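PDB 5IKJ: cryptic loci regulator 2 from Schizosaccharomyces pombe 972h-, which acts upstream of histone deacetylases to promote transcriptional silencing and is required for proper nucleosome positioning at heterochromatic loci and for the silencing function of the SHREC repressor complex. Local coordinates for residues A[226-234]-A[380-391]. Residues are numbered along the deposited sequence; the frame is centred on the assembly and turned at random.
Sequences RMFHECKDD and YGIFRGAEKLWI
Lys388 reaches across to Glu230 in a buried salt bridge, its NZ 2.5 Å from OE2, a very short separation. Two other acceptors share that ammonium group: the carbonyl of Leu244 and the backbone of another protein chain. Glu230 divides its carboxylate, OE2 taking the lysine and OE1 a hydrogen bond from the backbone of that same chain. With CG anti to the backbone N (chi1 -173°), Glu230 lays OE2 at the edge of the Trp390 ring, 3.4 Å from CZ2.

The indole N-H is satisfied by the helix: Trp390 NE1 donates to Asp234 OD2 at 2.8 Å. The bond is bent (131° at N-H...O); OD2 is tilted from the ring plane and is met on its anti side. The second oxygen, OD1, forms a salt bridge with Arg264.

These bonds join helix 214-237 to the hairpin of strands 377-384 and 387-390, closed by a type II' turn from Arg384 to Glu387, in the SH3-clan region. The axes of 226-234 and 387-390 are 101° apart.

Beside these polar groups the packing is largely apolar. Cys231 CA lies over one indole face, toward its rim, while CB comes within 3.4 Å of Trp390 CE3 and meets the Tyr380 ring edge-on. Met227 CE lies 3.4 Å from Tyr380 CD1, and SD sits obliquely 4.5 Å from the ring centroid, a Met-aromatic contact; Met227 CG lies over one face of this ring and Ile391 CD1 over the rim of the opposite face. Tyr380 OH approaches the edge of the Phe228 ring, 3.4 Å from CD1.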
loop_
_atom_site.group_PDB
_atom_site.type_symbol
_atom_site.label_atom_id
_atom_site.label_comp_id
_atom_site.label_asym_id
_atom_site.label_seq_id
_atom_site.Cartn_x
_atom_site.Cartn_y
_atom_site.Cartn_z
ATOM N N ARG A 226 -0.612 -2.379 4.857
ATOM C CA ARG A 226 -0.462 -0.941 4.813
ATOM C C ARG A 226 0.374 -0.525 3.611
ATOM O O ARG A 226 0.107 0.493 2.999
ATOM C CB ARG A 226 0.134 -0.414 6.117
ATOM C CG ARG A 226 -0.817 -0.518 7.293
ATOM C CD ARG A 226 -0.396 0.344 8.466
ATOM N NE ARG A 226 0.934 0.011 8.943
ATOM C CZ ARG A 226 2.001 0.767 8.739
ATOM N NH1 ARG A 226 3.173 0.382 9.199
ATOM N NH2 ARG A 226 1.896 1.908 8.084
ATOM N N MET A 227 1.379 -1.310 3.264
ATOM C CA MET A 227 2.202 -0.971 2.115
ATOM C C MET A 227 1.356 -0.980 0.856
ATOM O O MET A 227 1.462 -0.089 0.031
ATOM C CB MET A 227 3.365 -1.929 1.954
ATOM C CG MET A 227 4.241 -1.590 0.766
ATOM S SD MET A 227 5.709 -2.601 0.694
ATOM C CE MET A 227 4.980 -4.221 0.609
ATOM N N PHE A 228 0.517 -1.993 0.710
ATOM C CA PHE A 228 -0.360 -2.073 -0.454
ATOM C C PHE A 228 -1.201 -0.812 -0.585
ATOM O O PHE A 228 -1.316 -0.233 -1.672
ATOM C CB PHE A 228 -1.261 -3.305 -0.350
ATOM C CG PHE A 228 -2.410 -3.297 -1.317
ATOM C CD1 PHE A 228 -2.235 -3.717 -2.626
ATOM C CD2 PHE A 228 -3.667 -2.869 -0.919
ATOM C CE1 PHE A 228 -3.288 -3.708 -3.518
ATOM C CE2 PHE A 228 -4.724 -2.858 -1.808
ATOM C CZ PHE A 228 -4.535 -3.278 -3.109
ATOM N N HIS A 229 -1.796 -0.365 0.523
ATOM C CA HIS A 229 -2.666 0.805 0.473
ATOM C C HIS A 229 -1.869 2.096 0.336
ATOM O O HIS A 229 -2.364 3.065 -0.251
ATOM C CB HIS A 229 -3.557 0.840 1.710
ATOM C CG HIS A 229 -4.695 -0.129 1.649
ATOM N ND1 HIS A 229 -5.749 0.020 0.775
ATOM C CD2 HIS A 229 -4.939 -1.267 2.341
ATOM C CE1 HIS A 229 -6.597 -0.981 0.933
ATOM N NE2 HIS A 229 -6.130 -1.775 1.880
ATOM N N GLU A 230 -0.646 2.136 0.866
ATOM C CA GLU A 230 0.234 3.265 0.579
ATOM C C GLU A 230 0.551 3.331 -0.909
ATOM O O GLU A 230 0.577 4.415 -1.505
ATOM C CB GLU A 230 1.522 3.153 1.395
ATOM C CG GLU A 230 2.428 4.371 1.292
ATOM C CD GLU A 230 3.742 4.182 2.021
ATOM O OE1 GLU A 230 3.817 3.286 2.892
ATOM O OE2 GLU A 230 4.702 4.926 1.724
ATOM N N CYS A 231 0.795 2.173 -1.524
ATOM C CA CYS A 231 1.022 2.114 -2.963
ATOM C C CYS A 231 -0.214 2.567 -3.727
ATOM O O CYS A 231 -0.139 3.433 -4.607
ATOM C CB CYS A 231 1.402 0.686 -3.350
ATOM S SG CYS A 231 1.806 0.465 -5.076
ATOM N N LYS A 232 -1.368 1.985 -3.399
ATOM C CA LYS A 232 -2.606 2.342 -4.080
ATOM C C LYS A 232 -2.889 3.834 -3.963
ATOM O O LYS A 232 -3.312 4.472 -4.933
ATOM C CB LYS A 232 -3.761 1.525 -3.503
ATOM C CG LYS A 232 -5.028 1.538 -4.340
ATOM C CD LYS A 232 -6.072 0.598 -3.754
ATOM C CE LYS A 232 -7.398 0.679 -4.496
ATOM N NZ LYS A 232 -7.311 0.164 -5.892
ATOM N N ASP A 233 -2.653 4.412 -2.782
ATOM C CA ASP A 233 -2.919 5.834 -2.600
ATOM C C ASP A 233 -1.945 6.689 -3.401
ATOM O O ASP A 233 -2.334 7.719 -3.963
ATOM C CB ASP A 233 -2.857 6.196 -1.116
ATOM C CG ASP A 233 -3.971 5.553 -0.310
ATOM O OD1 ASP A 233 -4.948 5.070 -0.920
ATOM O OD2 ASP A 233 -3.869 5.534 0.935
ATOM N N ASP A 234 -0.677 6.275 -3.476
ATOM C CA ASP A 234 0.323 7.054 -4.198
ATOM C C ASP A 234 0.170 6.953 -5.711
ATOM O O ASP A 234 0.751 7.772 -6.433
ATOM C CB ASP A 234 1.729 6.602 -3.796
ATOM C CG ASP A 234 2.163 7.164 -2.454
ATOM O OD1 ASP A 234 1.322 7.774 -1.759
ATOM O OD2 ASP A 234 3.346 6.993 -2.093
ATOM N N TYR A 380 7.712 -3.749 -4.487
ATOM C CA TYR A 380 6.645 -2.757 -4.572
ATOM C C TYR A 380 7.168 -1.412 -5.057
ATOM O O TYR A 380 6.489 -0.711 -5.819
ATOM C CB TYR A 380 5.985 -2.588 -3.207
ATOM C CG TYR A 380 4.636 -3.237 -3.069
ATOM C CD1 TYR A 380 4.516 -4.577 -2.738
ATOM C CD2 TYR A 380 3.478 -2.499 -3.245
ATOM C CE1 TYR A 380 3.275 -5.166 -2.597
ATOM C CE2 TYR A 380 2.241 -3.076 -3.111
ATOM C CZ TYR A 380 2.139 -4.408 -2.787
ATOM O OH TYR A 380 0.889 -4.967 -2.653
ATOM N N GLY A 381 8.357 -1.021 -4.614
ATOM C CA GLY A 381 8.819 0.324 -4.897
ATOM C C GLY A 381 10.290 0.487 -4.588
ATOM O O GLY A 381 10.980 -0.454 -4.191
ATOM N N ILE A 382 10.756 1.720 -4.771
ATOM C CA ILE A 382 12.168 2.051 -4.629
ATOM C C ILE A 382 12.294 3.543 -4.362
ATOM O O ILE A 382 11.650 4.361 -5.028
ATOM C CB ILE A 382 12.953 1.646 -5.891
ATOM C CG1 ILE A 382 14.457 1.821 -5.676
ATOM C CG2 ILE A 382 12.490 2.462 -7.094
ATOM C CD1 ILE A 382 15.303 1.174 -6.758
ATOM N N PHE A 383 13.108 3.910 -3.376
ATOM C CA PHE A 383 13.491 5.303 -3.193
ATOM C C PHE A 383 14.597 5.636 -4.183
ATOM O O PHE A 383 15.642 4.977 -4.195
ATOM C CB PHE A 383 13.974 5.557 -1.767
ATOM C CG PHE A 383 12.873 5.801 -0.779
ATOM C CD1 PHE A 383 12.302 7.057 -0.657
ATOM C CD2 PHE A 383 12.424 4.784 0.044
ATOM C CE1 PHE A 383 11.289 7.290 0.257
ATOM C CE2 PHE A 383 11.413 5.011 0.962
ATOM C CZ PHE A 383 10.846 6.266 1.068
ATOM N N ARG A 384 14.372 6.645 -5.017
ATOM C CA ARG A 384 15.404 7.161 -5.910
ATOM C C ARG A 384 15.790 8.539 -5.390
ATOM O O ARG A 384 15.115 9.532 -5.677
ATOM C CB ARG A 384 14.925 7.230 -7.357
ATOM C CG ARG A 384 16.020 7.690 -8.308
ATOM C CD ARG A 384 15.510 8.028 -9.690
ATOM N NE ARG A 384 16.616 8.422 -10.559
ATOM C CZ ARG A 384 17.210 9.612 -10.525
ATOM N NH1 ARG A 384 16.809 10.540 -9.665
ATOM N NH2 ARG A 384 18.213 9.874 -11.351
ATOM N N GLY A 385 16.879 8.596 -4.628
ATOM C CA GLY A 385 17.315 9.845 -4.041
ATOM C C GLY A 385 16.233 10.499 -3.208
ATOM O O GLY A 385 15.854 9.983 -2.152
ATOM N N ALA A 386 15.716 11.632 -3.685
ATOM C CA ALA A 386 14.725 12.394 -2.937
ATOM C C ALA A 386 13.313 11.844 -3.076
ATOM O O ALA A 386 12.463 12.140 -2.228
ATOM C CB ALA A 386 14.732 13.853 -3.395
ATOM N N GLU A 387 13.042 11.051 -4.110
ATOM C CA GLU A 387 11.683 10.686 -4.479
ATOM C C GLU A 387 11.412 9.209 -4.218
ATOM O O GLU A 387 12.324 8.379 -4.207
ATOM C CB GLU A 387 11.426 11.007 -5.952
ATOM C CG GLU A 387 11.489 12.493 -6.263
ATOM C CD GLU A 387 11.554 12.786 -7.749
ATOM O OE1 GLU A 387 12.118 11.959 -8.496
ATOM O OE2 GLU A 387 11.041 13.846 -8.169
ATOM N N LYS A 388 10.136 8.900 -4.006
ATOM C CA LYS A 388 9.658 7.537 -3.837
ATOM C C LYS A 388 8.977 7.084 -5.122
ATOM O O LYS A 388 8.215 7.842 -5.729
ATOM C CB LYS A 388 8.673 7.457 -2.669
ATOM C CG LYS A 388 8.628 6.124 -1.942
ATOM C CD LYS A 388 7.703 6.206 -0.735
ATOM C CE LYS A 388 7.766 4.953 0.123
ATOM N NZ LYS A 388 7.147 5.176 1.458
ATOM N N LEU A 389 9.253 5.848 -5.534
ATOM C CA LEU A 389 8.689 5.300 -6.759
ATOM C C LEU A 389 8.034 3.958 -6.476
ATOM O O LEU A 389 8.481 3.196 -5.615
ATOM C CB LEU A 389 9.753 5.141 -7.850
ATOM C CG LEU A 389 10.154 6.434 -8.562
ATOM C CD1 LEU A 389 11.393 6.209 -9.410
ATOM C CD2 LEU A 389 9.008 6.958 -9.421
ATOM N N TRP A 390 6.966 3.681 -7.219
ATOM C CA TRP A 390 6.144 2.502 -6.996
ATOM C C TRP A 390 5.869 1.779 -8.306
ATOM O O TRP A 390 6.060 2.316 -9.401
ATOM C CB TRP A 390 4.790 2.861 -6.374
ATOM C CG TRP A 390 4.814 3.472 -4.996
ATOM C CD1 TRP A 390 4.840 4.806 -4.687
ATOM C CD2 TRP A 390 4.768 2.774 -3.743
ATOM N NE1 TRP A 390 4.825 4.977 -3.325
ATOM C CE2 TRP A 390 4.782 3.748 -2.722
ATOM C CE3 TRP A 390 4.721 1.424 -3.385
ATOM C CZ2 TRP A 390 4.755 3.410 -1.368
ATOM C CZ3 TRP A 390 4.696 1.092 -2.040
ATOM C CH2 TRP A 390 4.712 2.081 -1.049
ATOM N N ILE A 391 5.398 0.540 -8.171
ATOM C CA ILE A 391 4.670 -0.102 -9.255
ATOM C C ILE A 391 3.327 0.603 -9.418
ATOM O O ILE A 391 2.730 1.083 -8.445
ATOM C CB ILE A 391 4.481 -1.607 -8.984
ATOM C CG1 ILE A 391 3.699 -1.830 -7.684
ATOM C CG2 ILE A 391 5.838 -2.306 -8.926
ATOM C CD1 ILE A 391 3.339 -3.281 -7.409
#